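Putative esterase (Uncultured bacterium, PDB 7C4D) is probably a carboxylesterase of the alpha/beta hydrolase fold, cleaving ester bonds with a serine nucleophile. Local coordinates at residues D56-G61 / Y71-E76; E76-F81 / M103-A108; V246-A251 / P260-Q265. One frame throughout, in Å; residues are numbered along the deposited sequence.

Contact 1: D56-G61 / Y71-E76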
# COMPACT_ATOMS: atom_id res chain seq x y z
N ASP A 56 1.43 -7.74 -5.62
CA ASP A 56 2.51 -7.62 -4.64
C ASP A 56 3.48 -6.61 -5.26
O ASP A 56 3.86 -6.75 -6.41
CB ASP A 56 3.20 -8.96 -4.37
CG ASP A 56 2.42 -9.98 -3.55
OD1 ASP A 56 1.36 -9.64 -3.03
OD2 ASP A 56 2.89 -11.10 -3.39
N GLN A 57 3.77 -5.51 -4.56
CA GLN A 57 4.68 -4.53 -5.14
C GLN A 57 6.14 -4.97 -4.96
O GLN A 57 6.39 -5.87 -4.15
CB GLN A 57 4.40 -3.16 -4.54
CG GLN A 57 3.04 -2.62 -4.98
CD GLN A 57 2.81 -1.29 -4.36
OE1 GLN A 57 3.16 -0.25 -4.92
NE2 GLN A 57 2.30 -1.33 -3.14
N ARG A 58 7.07 -4.32 -5.69
CA ARG A 58 8.50 -4.65 -5.57
C ARG A 58 8.93 -4.71 -4.10
O ARG A 58 8.44 -3.93 -3.28
CB ARG A 58 9.34 -3.70 -6.42
CG ARG A 58 9.49 -2.29 -5.88
CD ARG A 58 10.64 -1.56 -6.57
NE ARG A 58 10.42 -1.62 -7.99
CZ ARG A 58 11.36 -1.44 -8.91
NH1 ARG A 58 12.59 -1.18 -8.54
NH2 ARG A 58 11.06 -1.53 -10.20
N ASN A 59 9.75 -5.73 -3.78
CA ASN A 59 10.35 -5.98 -2.48
C ASN A 59 9.35 -6.57 -1.47
O ASN A 59 9.66 -6.70 -0.29
CB ASN A 59 11.12 -4.78 -1.91
CG ASN A 59 12.37 -4.45 -2.70
OD1 ASN A 59 13.04 -5.34 -3.26
ND2 ASN A 59 12.68 -3.17 -2.78
N HIS A 60 8.16 -6.96 -1.96
CA HIS A 60 7.07 -7.38 -1.10
C HIS A 60 6.48 -8.70 -1.60
O HIS A 60 6.44 -8.96 -2.80
CB HIS A 60 5.98 -6.30 -0.99
CG HIS A 60 6.35 -5.11 -0.19
ND1 HIS A 60 7.09 -4.06 -0.72
CD2 HIS A 60 6.08 -4.79 1.10
CE1 HIS A 60 7.27 -3.15 0.23
NE2 HIS A 60 6.68 -3.59 1.36
N GLY A 61 5.99 -9.48 -0.63
CA GLY A 61 5.28 -10.72 -0.87
C GLY A 61 6.12 -11.66 -1.73
O GLY A 61 7.25 -11.98 -1.38
N TYR A 71 8.98 6.00 -6.12
CA TYR A 71 7.60 5.95 -6.55
C TYR A 71 7.59 5.91 -8.06
O TYR A 71 6.66 5.40 -8.69
CB TYR A 71 6.78 7.10 -5.97
CG TYR A 71 6.41 6.90 -4.52
CD1 TYR A 71 5.63 5.80 -4.15
CD2 TYR A 71 6.75 7.81 -3.53
CE1 TYR A 71 5.31 5.54 -2.84
CE2 TYR A 71 6.38 7.60 -2.21
CZ TYR A 71 5.67 6.45 -1.87
OH TYR A 71 5.24 6.13 -0.61
N GLU A 72 8.66 6.45 -8.63
CA GLU A 72 8.82 6.44 -10.08
C GLU A 72 8.91 4.99 -10.56
O GLU A 72 8.26 4.61 -11.53
CB GLU A 72 10.07 7.25 -10.45
CG GLU A 72 10.43 7.20 -11.92
CD GLU A 72 9.49 7.99 -12.81
OE1 GLU A 72 9.13 7.46 -13.88
OE2 GLU A 72 9.12 9.14 -12.43
N SER A 73 9.71 4.19 -9.85
CA SER A 73 10.01 2.83 -10.29
C SER A 73 8.79 1.95 -10.02
O SER A 73 8.45 1.13 -10.87
CB SER A 73 11.26 2.27 -9.63
OG SER A 73 11.08 2.07 -8.24
N MET A 74 8.17 2.15 -8.85
CA MET A 74 6.97 1.42 -8.45
C MET A 74 5.82 1.73 -9.41
O MET A 74 5.17 0.81 -9.84
CB MET A 74 6.61 1.67 -6.98
CG MET A 74 7.63 1.03 -6.06
SD MET A 74 7.31 0.78 -4.31
CE MET A 74 7.29 2.48 -3.77
N ALA A 75 5.71 3.00 -9.85
CA ALA A 75 4.74 3.44 -10.85
C ALA A 75 4.97 2.74 -12.17
O ALA A 75 4.01 2.42 -12.88
CB ALA A 75 4.79 4.94 -11.06
N GLU A 76 6.26 2.54 -12.50
CA GLU A 76 6.62 1.90 -13.76
C GLU A 76 6.25 0.42 -13.73
O GLU A 76 5.79 -0.11 -14.74
CB GLU A 76 8.09 2.13 -14.13
CG GLU A 76 8.31 2.01 -15.64
CD GLU A 76 7.48 3.02 -16.43
OE1 GLU A 76 7.35 4.17 -15.95
OE2 GLU A 76 6.93 2.64 -17.49
O HOH W 1 3.75 -0.94 -8.07

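Contact 2: E76-F81 / M103-A108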
# COMPACT_ATOMS: atom_id res chain seq x y z
N GLU A 76 6.26 2.54 -12.50
CA GLU A 76 6.62 1.90 -13.76
C GLU A 76 6.25 0.42 -13.73
O GLU A 76 5.79 -0.11 -14.74
CB GLU A 76 8.09 2.13 -14.13
CG GLU A 76 8.31 2.01 -15.64
CD GLU A 76 7.48 3.02 -16.43
OE1 GLU A 76 7.35 4.17 -15.95
OE2 GLU A 76 6.93 2.64 -17.49
N ASP A 77 6.57 -0.24 -12.61
CA ASP A 77 6.13 -1.61 -12.32
C ASP A 77 4.63 -1.77 -12.56
O ASP A 77 4.22 -2.69 -13.28
CB ASP A 77 6.44 -2.00 -10.87
CG ASP A 77 7.93 -2.08 -10.56
OD1 ASP A 77 8.75 -2.02 -11.53
OD2 ASP A 77 8.26 -2.23 -9.37
N LEU A 78 3.85 -0.83 -12.01
CA LEU A 78 2.41 -0.77 -12.20
C LEU A 78 2.08 -0.64 -13.68
O LEU A 78 1.25 -1.40 -14.19
CB LEU A 78 1.78 0.36 -11.36
CG LEU A 78 0.25 0.46 -11.44
CD1 LEU A 78 -0.42 -0.89 -11.12
CD2 LEU A 78 -0.25 1.55 -10.50
N HIS A 79 2.74 0.33 -14.35
CA HIS A 79 2.47 0.60 -15.77
C HIS A 79 2.75 -0.63 -16.66
O HIS A 79 1.96 -0.99 -17.54
CB HIS A 79 3.26 1.83 -16.23
CG HIS A 79 3.04 2.21 -17.65
ND1 HIS A 79 3.96 2.92 -18.38
CD2 HIS A 79 2.00 1.99 -18.49
CE1 HIS A 79 3.51 3.12 -19.59
NE2 HIS A 79 2.31 2.57 -19.68
N GLU A 80 3.88 -1.29 -16.39
CA GLU A 80 4.28 -2.52 -17.07
C GLU A 80 3.28 -3.67 -16.81
O GLU A 80 2.94 -4.40 -17.73
CB GLU A 80 5.67 -2.98 -16.63
CG GLU A 80 6.80 -2.04 -17.02
CD GLU A 80 6.83 -1.61 -18.48
OE1 GLU A 80 7.21 -0.44 -18.74
OE2 GLU A 80 6.49 -2.45 -19.35
N PHE A 81 2.84 -3.83 -15.55
CA PHE A 81 1.81 -4.80 -15.21
C PHE A 81 0.54 -4.61 -16.03
O PHE A 81 -0.03 -5.57 -16.57
CB PHE A 81 1.56 -4.86 -13.70
CG PHE A 81 0.38 -5.74 -13.36
CD1 PHE A 81 0.53 -7.10 -13.22
CD2 PHE A 81 -0.89 -5.20 -13.29
CE1 PHE A 81 -0.57 -7.91 -12.94
CE2 PHE A 81 -1.99 -6.00 -13.01
CZ PHE A 81 -1.83 -7.36 -12.82
N MET A 103 -1.23 7.46 -7.06
CA MET A 103 -1.30 8.87 -7.40
C MET A 103 -0.22 9.25 -8.43
O MET A 103 -0.56 9.89 -9.42
CB MET A 103 -1.19 9.73 -6.14
CG MET A 103 -2.46 9.75 -5.34
SD MET A 103 -2.38 10.97 -4.03
CE MET A 103 -1.42 10.12 -2.77
N TRP A 104 1.03 8.77 -8.23
CA TRP A 104 2.12 8.96 -9.20
C TRP A 104 1.71 8.43 -10.56
O TRP A 104 1.75 9.18 -11.54
CB TRP A 104 3.42 8.27 -8.74
CG TRP A 104 4.36 9.17 -8.02
CD1 TRP A 104 4.26 9.61 -6.73
CD2 TRP A 104 5.56 9.77 -8.56
NE1 TRP A 104 5.31 10.43 -6.42
CE2 TRP A 104 6.13 10.54 -7.52
CE3 TRP A 104 6.21 9.70 -9.80
CZ2 TRP A 104 7.31 11.26 -7.70
CZ3 TRP A 104 7.38 10.42 -9.97
CH2 TRP A 104 7.92 11.19 -8.94
N PHE A 105 1.29 7.15 -10.60
CA PHE A 105 0.87 6.51 -11.84
C PHE A 105 -0.28 7.26 -12.54
O PHE A 105 -0.27 7.35 -13.77
CB PHE A 105 0.60 5.01 -11.68
CG PHE A 105 -0.02 4.39 -12.91
CD1 PHE A 105 0.77 3.88 -13.93
CD2 PHE A 105 -1.41 4.35 -13.05
CE1 PHE A 105 0.18 3.38 -15.09
CE2 PHE A 105 -2.00 3.82 -14.20
CZ PHE A 105 -1.20 3.34 -15.21
N THR A 106 -1.25 7.75 -11.76
CA THR A 106 -2.47 8.36 -12.28
C THR A 106 -2.17 9.72 -12.91
O THR A 106 -2.72 10.05 -13.96
CB THR A 106 -3.52 8.50 -11.14
OG1 THR A 106 -3.91 7.18 -10.74
CG2 THR A 106 -4.74 9.31 -11.52
N ALA A 107 -1.35 10.54 -12.23
CA ALA A 107 -0.89 11.82 -12.76
C ALA A 107 -0.05 11.63 -14.05
O ALA A 107 -0.28 12.30 -15.04
CB ALA A 107 -0.11 12.52 -11.68
N ALA A 108 0.89 10.67 -14.07
CA ALA A 108 1.67 10.31 -15.24
C ALA A 108 0.84 9.70 -16.37
O ALA A 108 1.27 9.79 -17.52
CB ALA A 108 2.81 9.36 -14.91

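Contact 3: V246-A251 / P260-Q265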
# COMPACT_ATOMS: atom_id res chain seq x y z
N VAL A 246 -13.53 11.18 2.63
CA VAL A 246 -14.51 10.49 3.44
C VAL A 246 -13.76 9.89 4.63
O VAL A 246 -12.76 9.20 4.44
CB VAL A 246 -15.26 9.43 2.61
CG1 VAL A 246 -15.94 8.37 3.46
CG2 VAL A 246 -16.25 10.04 1.62
N THR A 247 -14.26 10.16 5.84
CA THR A 247 -13.71 9.63 7.08
C THR A 247 -14.49 8.39 7.51
O THR A 247 -15.70 8.47 7.71
CB THR A 247 -13.69 10.73 8.15
OG1 THR A 247 -12.80 11.75 7.67
CG2 THR A 247 -13.25 10.24 9.51
N ILE A 248 -13.80 7.24 7.60
CA ILE A 248 -14.40 6.03 8.15
C ILE A 248 -14.30 6.11 9.67
O ILE A 248 -13.18 6.10 10.19
CB ILE A 248 -13.66 4.78 7.64
CG1 ILE A 248 -13.72 4.65 6.11
CG2 ILE A 248 -14.13 3.53 8.35
CD1 ILE A 248 -13.06 3.40 5.57
N PRO A 249 -15.44 6.21 10.41
CA PRO A 249 -15.43 6.25 11.88
C PRO A 249 -14.74 5.08 12.58
O PRO A 249 -14.91 3.93 12.18
CB PRO A 249 -16.90 6.17 12.30
CG PRO A 249 -17.62 5.71 11.05
CD PRO A 249 -16.81 6.24 9.88
N GLY A 250 -13.94 5.38 13.60
CA GLY A 250 -13.39 4.36 14.48
C GLY A 250 -12.32 3.51 13.81
O GLY A 250 -12.06 2.40 14.27
N ALA A 251 -11.68 4.03 12.75
CA ALA A 251 -10.59 3.28 12.14
C ALA A 251 -9.32 4.12 12.10
O ALA A 251 -9.39 5.35 12.03
CB ALA A 251 -11.00 2.77 10.79
N PRO A 260 -13.68 -3.35 7.55
CA PRO A 260 -13.79 -3.77 6.16
C PRO A 260 -15.16 -3.54 5.53
O PRO A 260 -15.24 -3.23 4.34
CB PRO A 260 -13.40 -5.25 6.13
CG PRO A 260 -13.53 -5.70 7.57
CD PRO A 260 -13.30 -4.47 8.43
N LYS A 261 -16.22 -3.68 6.33
CA LYS A 261 -17.58 -3.55 5.85
C LYS A 261 -17.78 -2.12 5.38
O LYS A 261 -18.32 -1.90 4.31
CB LYS A 261 -18.59 -3.89 6.96
CG LYS A 261 -20.06 -3.86 6.55
CD LYS A 261 -21.05 -4.00 7.71
CE LYS A 261 -22.50 -3.72 7.35
NZ LYS A 261 -23.12 -4.82 6.56
N ILE A 262 -17.36 -1.15 6.20
CA ILE A 262 -17.49 0.24 5.78
C ILE A 262 -16.52 0.54 4.62
O ILE A 262 -16.79 1.40 3.79
CB ILE A 262 -17.34 1.20 6.97
CG1 ILE A 262 -18.35 0.89 8.10
CG2 ILE A 262 -17.39 2.65 6.52
CD1 ILE A 262 -18.37 1.94 9.21
N PHE A 263 -15.40 -0.20 4.50
CA PHE A 263 -14.47 0.06 3.43
C PHE A 263 -15.14 -0.26 2.10
O PHE A 263 -15.10 0.51 1.15
CB PHE A 263 -13.15 -0.70 3.63
CG PHE A 263 -12.07 -0.27 2.66
CD1 PHE A 263 -11.99 -0.81 1.39
CD2 PHE A 263 -11.16 0.71 3.02
CE1 PHE A 263 -11.02 -0.38 0.48
CE2 PHE A 263 -10.17 1.11 2.12
CZ PHE A 263 -10.13 0.60 0.84
N ILE A 264 -15.82 -1.40 2.06
CA ILE A 264 -16.47 -1.90 0.86
C ILE A 264 -17.63 -0.98 0.46
O ILE A 264 -17.86 -0.72 -0.71
CB ILE A 264 -16.86 -3.37 1.13
CG1 ILE A 264 -15.61 -4.24 1.08
CG2 ILE A 264 -17.92 -3.89 0.15
CD1 ILE A 264 -15.68 -5.48 1.92
N GLN A 265 -18.34 -0.49 1.47
CA GLN A 265 -19.48 0.39 1.27
C GLN A 265 -19.04 1.63 0.51
O GLN A 265 -19.61 1.93 -0.53
CB GLN A 265 -20.13 0.61 2.64
CG GLN A 265 -20.80 1.95 2.90
CD GLN A 265 -21.19 2.01 4.37
OE1 GLN A 265 -21.62 1.01 4.95
NE2 GLN A 265 -21.02 3.16 4.99

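Contact 1: D56-G61 / Y71-E76
R58 lies across S73 and M74, and these three bury most of the surface here. The guanidinium turns one face to S73, whose OG sits 3.5 Å above its plane, over the centre. Nearer the backbone the arginine's methylene chain meets the methionine obliquely, with R58 CG 3.8 Å from M74 CG. R58 starts with CG wedged between its own N and carbonyl carbon (chi1 73°) and bends again at chi3 (55°), a course that carries the charged end over the serine. Its NE forms a salt bridge with D77, further along the helix that carries S73 and M74, and NH1 is held by the carbonyl of D68. S73 OG has its own mate, the S70 carbonyl. A lysine in place of R58 has no flat group to lay over S73 OG and would probably leave either D77 or the D68 carbonyl without its partner. A type II turn from Q57 to H60 carries the arginine, and H60 ND1 donates to R58 O at 2.9 Å, nearly straight at 168°. A water spans the segments, donating to M74 O at 2.9 Å and, more distantly, to Q57 OE1. The loop after strand 51-55 thus meets the start of helix 71-84 by van der Waals contact and one water, while the buried charge is paired by D77, one turn on.

Contact 2: E76-F81 / M103-A108
The ring of F105 packs against L78 and H79, where two helices of the alpha/beta hydrolase fold, 71-84 and 97-108, lie next to each other on the same face of the central sheet. L78 covers one face of the ring: its CG stands 4.2 Å above the plane, offset toward the rim, and its CD2 reaches to 3.7 Å from F105 CG. H79 comes in at the ring edge instead, with H79 CB 3.6 Å from F105 CE1. The phenylalanine gets there by holding CG anti to its N (chi1 172°), which points the ring across to the other helix. Around this core, H109 meets the rings of both F105 and H79 with its plane turned about 35° to each. Toward the sheet, L78 rests on I27 and L29 of strand 25-29, while F105 touches V113 of strand 113-119, and I82 on the facing helix adds to its surroundings. The imidazole of H79 is steadied from its own helix, one turn back, by E76. H79 ND1 donates to E76 OE2 over 3.1 Å, bent at 145°, and meets the oxygen from above the carboxylate plane.

Contact 3: V246-A251 / P260-Q265
The ring of F263 is approached obliquely by I248, whose CD1 comes within 4.2 Å of F263 CD2; W39 meets the same ring in an edge-to-face pair. I248 also packs against I262, the two side chains running antiparallel alongside each other, and I248 CG2 lies 3.8 Å from I262 CG2. In both isoleucines CG1 stands beside the backbone N (chi1 -61° for I248 and -56° for I262), leaving the CG2 methyls anti to N as the branches that meet, while the CD1 end of I248 is left to reach the phenylalanine. P249 adds its puckered ring at the solvent-facing margin, with P249 CG 4.3 Å from I262 CD1. Every one of these touches is apolar. The chain turns away immediately after the strand in a type II turn from I248 to A251. The contact therefore joins strand 244-248, the outermost strand on this side of the sheet, to the C-terminal helix 260-270 across a short connection that includes helix 255-258. L255 of that short helix also touches I248 and H256 touches F263, while deeper in F263 rests on L220 of the neighbouring strand 217-222 and on I42 of helix 40-46, so the C-terminal helix lies against both the sheet and helix 40-46.

How the contacts relate
Contacts 1 and 2 are neighbours, their centres 10 Å apart: both use helix 71-84, share E76, and are tied by the salt bridge from R58 NE to D77 OD2 at 2.6 Å. Contact 3 stands apart, 26 Å from each by centres and about 13 Å by nearest atoms, at the edge of the sheet beyond strand 217-222. The probable active site relates to all three: a likely nucleophile elbow at S96 precedes helix 97-108 of contact 2, Q57 of contact 1 touches that elbow, and H253, the likely triad histidine, is on the connection between the segments of contact 3, whose F263 lies near the triad without touching it. D120 would probably complete the triad.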